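Local coordinates for calcium-regulated actin-bundling protein (Dictyostelium discoideum, PDB 4X3N) that binds and bundles actin filaments under calcium control, and may help shape and reorganise filopodia and pseudopodia during cell movement, at residues 24-37 with 165-177. Residues are numbered along the deposited sequence; the frame is centred on the assembly and turned at random.
Sequences EKLSAEAMEFFCNV and ANPADFCTRSMNH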
loop_
_atom_site.group_PDB
_atom_site.type_symbol
_atom_site.label_atom_id
_atom_site.label_comp_id
_atom_site.label_asym_id
_atom_site.label_seq_id
_atom_site.Cartn_x
_atom_site.Cartn_y
_atom_site.Cartn_z
ATOM N N GLU A 24 25.180 -3.784 -14.201
ATOM C CA GLU A 24 24.637 -4.433 -15.426
ATOM C C GLU A 24 23.125 -4.393 -15.220
ATOM O O GLU A 24 22.592 -5.077 -14.350
ATOM C CB GLU A 24 25.158 -5.891 -15.615
ATOM C CG GLU A 24 25.460 -6.260 -17.074
ATOM C CD GLU A 24 25.445 -7.777 -17.385
ATOM O OE1 GLU A 24 26.366 -8.504 -16.936
ATOM O OE2 GLU A 24 24.522 -8.262 -18.112
ATOM N N LYS A 25 22.473 -3.527 -15.979
ATOM C CA LYS A 25 21.046 -3.552 -16.142
ATOM C C LYS A 25 20.602 -4.914 -16.704
ATOM O O LYS A 25 21.305 -5.500 -17.481
ATOM C CB LYS A 25 20.682 -2.458 -17.121
ATOM C CG LYS A 25 19.542 -1.568 -16.668
ATOM C CD LYS A 25 19.363 -0.380 -17.615
ATOM C CE LYS A 25 18.899 -0.789 -19.022
ATOM N NZ LYS A 25 17.411 -0.874 -19.186
ATOM N N LEU A 26 19.442 -5.421 -16.303
ATOM C CA LEU A 26 18.946 -6.701 -16.794
ATOM C C LEU A 26 18.142 -6.541 -18.083
ATOM O O LEU A 26 17.441 -5.587 -18.241
ATOM C CB LEU A 26 18.034 -7.334 -15.746
ATOM C CG LEU A 26 18.636 -7.607 -14.363
ATOM C CD1 LEU A 26 17.572 -8.106 -13.407
ATOM C CD2 LEU A 26 19.735 -8.650 -14.416
ATOM N N SER A 27 18.223 -7.512 -18.974
ATOM C CA SER A 27 17.294 -7.632 -20.088
ATOM C C SER A 27 15.871 -7.728 -19.556
ATOM O O SER A 27 15.654 -8.025 -18.368
ATOM C CB SER A 27 17.581 -8.913 -20.836
ATOM O OG SER A 27 17.143 -10.025 -20.079
ATOM N N ALA A 28 14.898 -7.484 -20.426
ATOM C CA ALA A 28 13.506 -7.653 -20.040
ATOM C C ALA A 28 13.224 -9.084 -19.594
ATOM O O ALA A 28 12.422 -9.328 -18.676
ATOM C CB ALA A 28 12.577 -7.270 -21.190
ATOM N N GLU A 29 13.864 -10.026 -20.258
ATOM C CA GLU A 29 13.609 -11.405 -19.966
ATOM C C GLU A 29 14.167 -11.765 -18.582
ATOM O O GLU A 29 13.583 -12.525 -17.855
ATOM C CB GLU A 29 14.296 -12.251 -21.037
ATOM C CG GLU A 29 13.911 -13.730 -21.043
ATOM C CD GLU A 29 14.796 -14.597 -21.954
ATOM O OE1 GLU A 29 15.379 -14.076 -22.938
ATOM O OE2 GLU A 29 14.921 -15.809 -21.674
ATOM N N ALA A 30 15.347 -11.254 -18.267
ATOM C CA ALA A 30 15.978 -11.551 -16.988
ATOM C C ALA A 30 15.191 -10.808 -15.871
ATOM O O ALA A 30 14.973 -11.361 -14.813
ATOM C CB ALA A 30 17.405 -11.106 -17.002
ATOM N N MET A 31 14.771 -9.568 -16.126
ATOM C CA MET A 31 13.992 -8.821 -15.160
ATOM C C MET A 31 12.705 -9.552 -14.843
ATOM O O MET A 31 12.289 -9.569 -13.701
ATOM C CB MET A 31 13.704 -7.421 -15.661
ATOM C CG MET A 31 13.047 -6.508 -14.654
ATOM S SD MET A 31 13.964 -6.382 -13.080
ATOM C CE MET A 31 15.148 -5.079 -13.518
ATOM N N GLU A 32 12.085 -10.194 -15.832
ATOM C CA GLU A 32 10.786 -10.787 -15.585
ATOM C C GLU A 32 11.019 -11.967 -14.688
ATOM O O GLU A 32 10.258 -12.197 -13.726
ATOM C CB GLU A 32 10.094 -11.226 -16.896
ATOM C CG GLU A 32 8.854 -12.102 -16.664
ATOM C CD GLU A 32 8.465 -12.956 -17.892
ATOM O OE1 GLU A 32 9.186 -12.929 -18.918
ATOM O OE2 GLU A 32 7.428 -13.659 -17.849
ATOM N N PHE A 33 12.059 -12.744 -15.023
ATOM C CA PHE A 33 12.482 -13.874 -14.170
ATOM C C PHE A 33 12.716 -13.418 -12.739
ATOM O O PHE A 33 12.178 -13.946 -11.782
ATOM C CB PHE A 33 13.756 -14.512 -14.722
ATOM C CG PHE A 33 14.317 -15.561 -13.834
ATOM C CD1 PHE A 33 13.707 -16.823 -13.755
ATOM C CD2 PHE A 33 15.405 -15.318 -13.064
ATOM C CE1 PHE A 33 14.241 -17.801 -12.946
ATOM C CE2 PHE A 33 15.919 -16.283 -12.253
ATOM C CZ PHE A 33 15.328 -17.507 -12.166
ATOM N N PHE A 34 13.548 -12.393 -12.610
ATOM C CA PHE A 34 13.930 -11.857 -11.311
ATOM C C PHE A 34 12.699 -11.441 -10.540
ATOM O O PHE A 34 12.568 -11.761 -9.366
ATOM C CB PHE A 34 14.807 -10.635 -11.549
ATOM C CG PHE A 34 15.429 -10.073 -10.325
ATOM C CD1 PHE A 34 14.792 -9.174 -9.581
ATOM C CD2 PHE A 34 16.733 -10.425 -9.987
ATOM C CE1 PHE A 34 15.373 -8.669 -8.413
ATOM C CE2 PHE A 34 17.331 -9.945 -8.833
ATOM C CZ PHE A 34 16.673 -9.048 -8.056
ATOM N N CYS A 35 11.816 -10.694 -11.173
ATOM C CA CYS A 35 10.615 -10.232 -10.486
ATOM C C CYS A 35 9.766 -11.393 -10.008
ATOM O O CYS A 35 9.193 -11.322 -8.893
ATOM C CB CYS A 35 9.781 -9.267 -11.355
ATOM S SG CYS A 35 10.619 -7.666 -11.541
ATOM N N ASN A 36 9.686 -12.460 -10.806
ATOM C CA ASN A 36 8.926 -13.637 -10.369
ATOM C C ASN A 36 9.497 -14.353 -9.201
ATOM O O ASN A 36 8.784 -14.673 -8.266
ATOM C CB ASN A 36 8.721 -14.588 -11.527
ATOM C CG ASN A 36 7.754 -14.015 -12.531
ATOM O OD1 ASN A 36 6.863 -13.260 -12.156
ATOM N ND2 ASN A 36 7.905 -14.354 -13.788
ATOM N N VAL A 37 10.802 -14.616 -9.230
ATOM C CA VAL A 37 11.464 -15.211 -8.100
ATOM C C VAL A 37 11.253 -14.314 -6.873
ATOM O O VAL A 37 11.008 -14.804 -5.780
ATOM C CB VAL A 37 13.024 -15.366 -8.325
ATOM C CG1 VAL A 37 13.684 -15.942 -7.057
ATOM C CG2 VAL A 37 13.303 -16.267 -9.530
ATOM N N ALA A 165 28.000 -12.027 -5.817
ATOM C CA ALA A 165 26.651 -12.135 -6.333
ATOM C C ALA A 165 26.188 -10.801 -6.917
ATOM O O ALA A 165 26.616 -9.732 -6.437
ATOM C CB ALA A 165 25.750 -12.553 -5.201
ATOM N N ASN A 166 25.368 -10.857 -7.983
ATOM C CA ASN A 166 24.764 -9.681 -8.472
ATOM C C ASN A 166 23.611 -10.060 -9.344
ATOM O O ASN A 166 23.486 -11.226 -9.721
ATOM C CB ASN A 166 25.797 -8.808 -9.199
ATOM C CG ASN A 166 26.359 -9.478 -10.392
ATOM O OD1 ASN A 166 25.730 -9.568 -11.454
ATOM N ND2 ASN A 166 27.551 -9.949 -10.250
ATOM N N PRO A 167 22.738 -9.114 -9.660
ATOM C CA PRO A 167 21.470 -9.595 -10.255
ATOM C C PRO A 167 21.601 -10.284 -11.627
ATOM O O PRO A 167 20.910 -11.291 -11.943
ATOM C CB PRO A 167 20.672 -8.294 -10.385
ATOM C CG PRO A 167 21.108 -7.519 -9.244
ATOM C CD PRO A 167 22.606 -7.734 -9.181
ATOM N N ALA A 168 22.424 -9.724 -12.494
ATOM C CA ALA A 168 22.564 -10.328 -13.814
ATOM C C ALA A 168 23.223 -11.701 -13.788
ATOM O O ALA A 168 22.754 -12.665 -14.420
ATOM C CB ALA A 168 23.350 -9.399 -14.740
ATOM N N ASP A 169 24.279 -11.818 -13.005
ATOM C CA ASP A 169 24.906 -13.097 -12.731
ATOM C C ASP A 169 23.899 -14.097 -12.158
ATOM O O ASP A 169 23.795 -15.257 -12.616
ATOM C CB ASP A 169 26.129 -12.893 -11.792
ATOM C CG ASP A 169 26.888 -14.215 -11.506
ATOM O OD1 ASP A 169 27.634 -14.660 -12.427
ATOM O OD2 ASP A 169 26.719 -14.836 -10.401
ATOM N N PHE A 170 23.178 -13.678 -11.131
ATOM C CA PHE A 170 22.177 -14.526 -10.549
ATOM C C PHE A 170 21.194 -15.062 -11.623
ATOM O O PHE A 170 20.891 -16.242 -11.643
ATOM C CB PHE A 170 21.419 -13.784 -9.454
ATOM C CG PHE A 170 20.162 -14.484 -9.059
ATOM C CD1 PHE A 170 20.230 -15.672 -8.359
ATOM C CD2 PHE A 170 18.951 -14.027 -9.485
ATOM C CE1 PHE A 170 19.103 -16.364 -8.069
ATOM C CE2 PHE A 170 17.782 -14.722 -9.159
ATOM C CZ PHE A 170 17.871 -15.880 -8.482
ATOM N N CYS A 171 20.699 -14.198 -12.504
ATOM C CA CYS A 171 19.723 -14.625 -13.510
ATOM C C CYS A 171 20.355 -15.652 -14.484
ATOM O O CYS A 171 19.761 -16.704 -14.850
ATOM C CB CYS A 171 19.168 -13.397 -14.249
ATOM S SG CYS A 171 18.149 -12.298 -13.233
ATOM N N THR A 172 21.608 -15.391 -14.838
ATOM C CA THR A 172 22.352 -16.313 -15.696
ATOM C C THR A 172 22.477 -17.626 -15.052
ATOM O O THR A 172 22.317 -18.621 -15.694
ATOM C CB THR A 172 23.775 -15.807 -15.914
ATOM O OG1 THR A 172 23.721 -14.578 -16.673
ATOM C CG2 THR A 172 24.651 -16.855 -16.613
ATOM N N ARG A 173 22.818 -17.644 -13.764
ATOM C CA ARG A 173 22.927 -18.857 -13.011
ATOM C C ARG A 173 21.598 -19.573 -12.780
ATOM O O ARG A 173 21.566 -20.811 -12.758
ATOM C CB ARG A 173 23.561 -18.618 -11.647
ATOM C CG ARG A 173 25.042 -18.297 -11.692
ATOM C CD ARG A 173 25.515 -17.926 -10.311
ATOM N NE ARG A 173 26.922 -17.457 -10.199
ATOM C CZ ARG A 173 27.839 -18.034 -9.397
ATOM N NH1 ARG A 173 27.607 -19.128 -8.668
ATOM N NH2 ARG A 173 29.009 -17.495 -9.311
ATOM N N SER A 174 20.525 -18.832 -12.593
ATOM C CA SER A 174 19.279 -19.456 -12.101
ATOM C C SER A 174 18.224 -19.713 -13.163
ATOM O O SER A 174 17.399 -20.638 -12.994
ATOM C CB SER A 174 18.632 -18.551 -11.005
ATOM O OG SER A 174 17.451 -19.207 -10.370
ATOM N N MET A 175 18.216 -18.911 -14.221
ATOM C CA MET A 175 17.252 -19.089 -15.328
ATOM C C MET A 175 17.329 -20.464 -15.995
ATOM O O MET A 175 18.391 -21.067 -16.093
ATOM C CB MET A 175 17.399 -18.006 -16.357
ATOM C CG MET A 175 16.877 -16.685 -15.859
ATOM S SD MET A 175 17.115 -15.348 -17.025
ATOM C CE MET A 175 15.749 -15.790 -18.110
ATOM N N ASN A 176 16.168 -20.998 -16.365
ATOM C CA ASN A 176 16.077 -22.350 -16.956
ATOM C C ASN A 176 16.646 -23.516 -16.130
ATOM O O ASN A 176 17.209 -24.477 -16.667
ATOM C CB ASN A 176 16.744 -22.349 -18.331
ATOM C CG ASN A 176 16.232 -21.239 -19.212
ATOM O OD1 ASN A 176 17.008 -20.506 -19.808
ATOM N ND2 ASN A 176 14.919 -21.097 -19.282
ATOM N N HIS A 177 16.532 -23.405 -14.814
ATOM C CA HIS A 177 16.834 -24.509 -13.931
ATOM C C HIS A 177 15.578 -24.709 -13.151
ATOM O O HIS A 177 15.389 -24.084 -12.121
ATOM C CB HIS A 177 18.019 -24.176 -13.067
ATOM C CG HIS A 177 19.254 -23.948 -13.866
ATOM N ND1 HIS A 177 19.959 -24.977 -14.459
ATOM C CD2 HIS A 177 19.879 -22.806 -14.231
ATOM C CE1 HIS A 177 20.990 -24.483 -15.118
ATOM N NE2 HIS A 177 20.971 -23.170 -14.989
HETATM O O HOH W 1 23.634 -6.987 -12.321
#
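With CG anti to the backbone N (chi1 174°), the ring of F33 reaches across to the C-terminal end of helix 167-174, where M175, its CG anti to its own carbonyl carbon (chi1 -72°), lays that methylene over one face. This CH-pi contact is close, CG of M175 standing 3.5 Å from the F33 ring centroid, while V37 CG2 of the ring's own helix backs the opposite face. At the ring edge S174 OG comes in near the plane, 3.3 Å from F33 CZ. The sulfur of C171 meets the edges of both F33 and F34, and C171 CB lies 4.0 Å from A30 CB, where two small side chains let the backbones approach. Helices 28-37 and 167-174 cross here almost at right angles (84°), beside the calcium-bound loop of an apparent EF-hand: F34, with CE2 4.0 Å from P167 CB, also touches V145 in that loop and the calcium-site residue E155. With an alanine at F33, a gap would probably open between V37 and M175, and the M175 methylene would lose its aromatic face. Farther along, L26 CD2 presses on A168 CA at 3.3 Å, and a water donates to E24 O while accepting from A168 N.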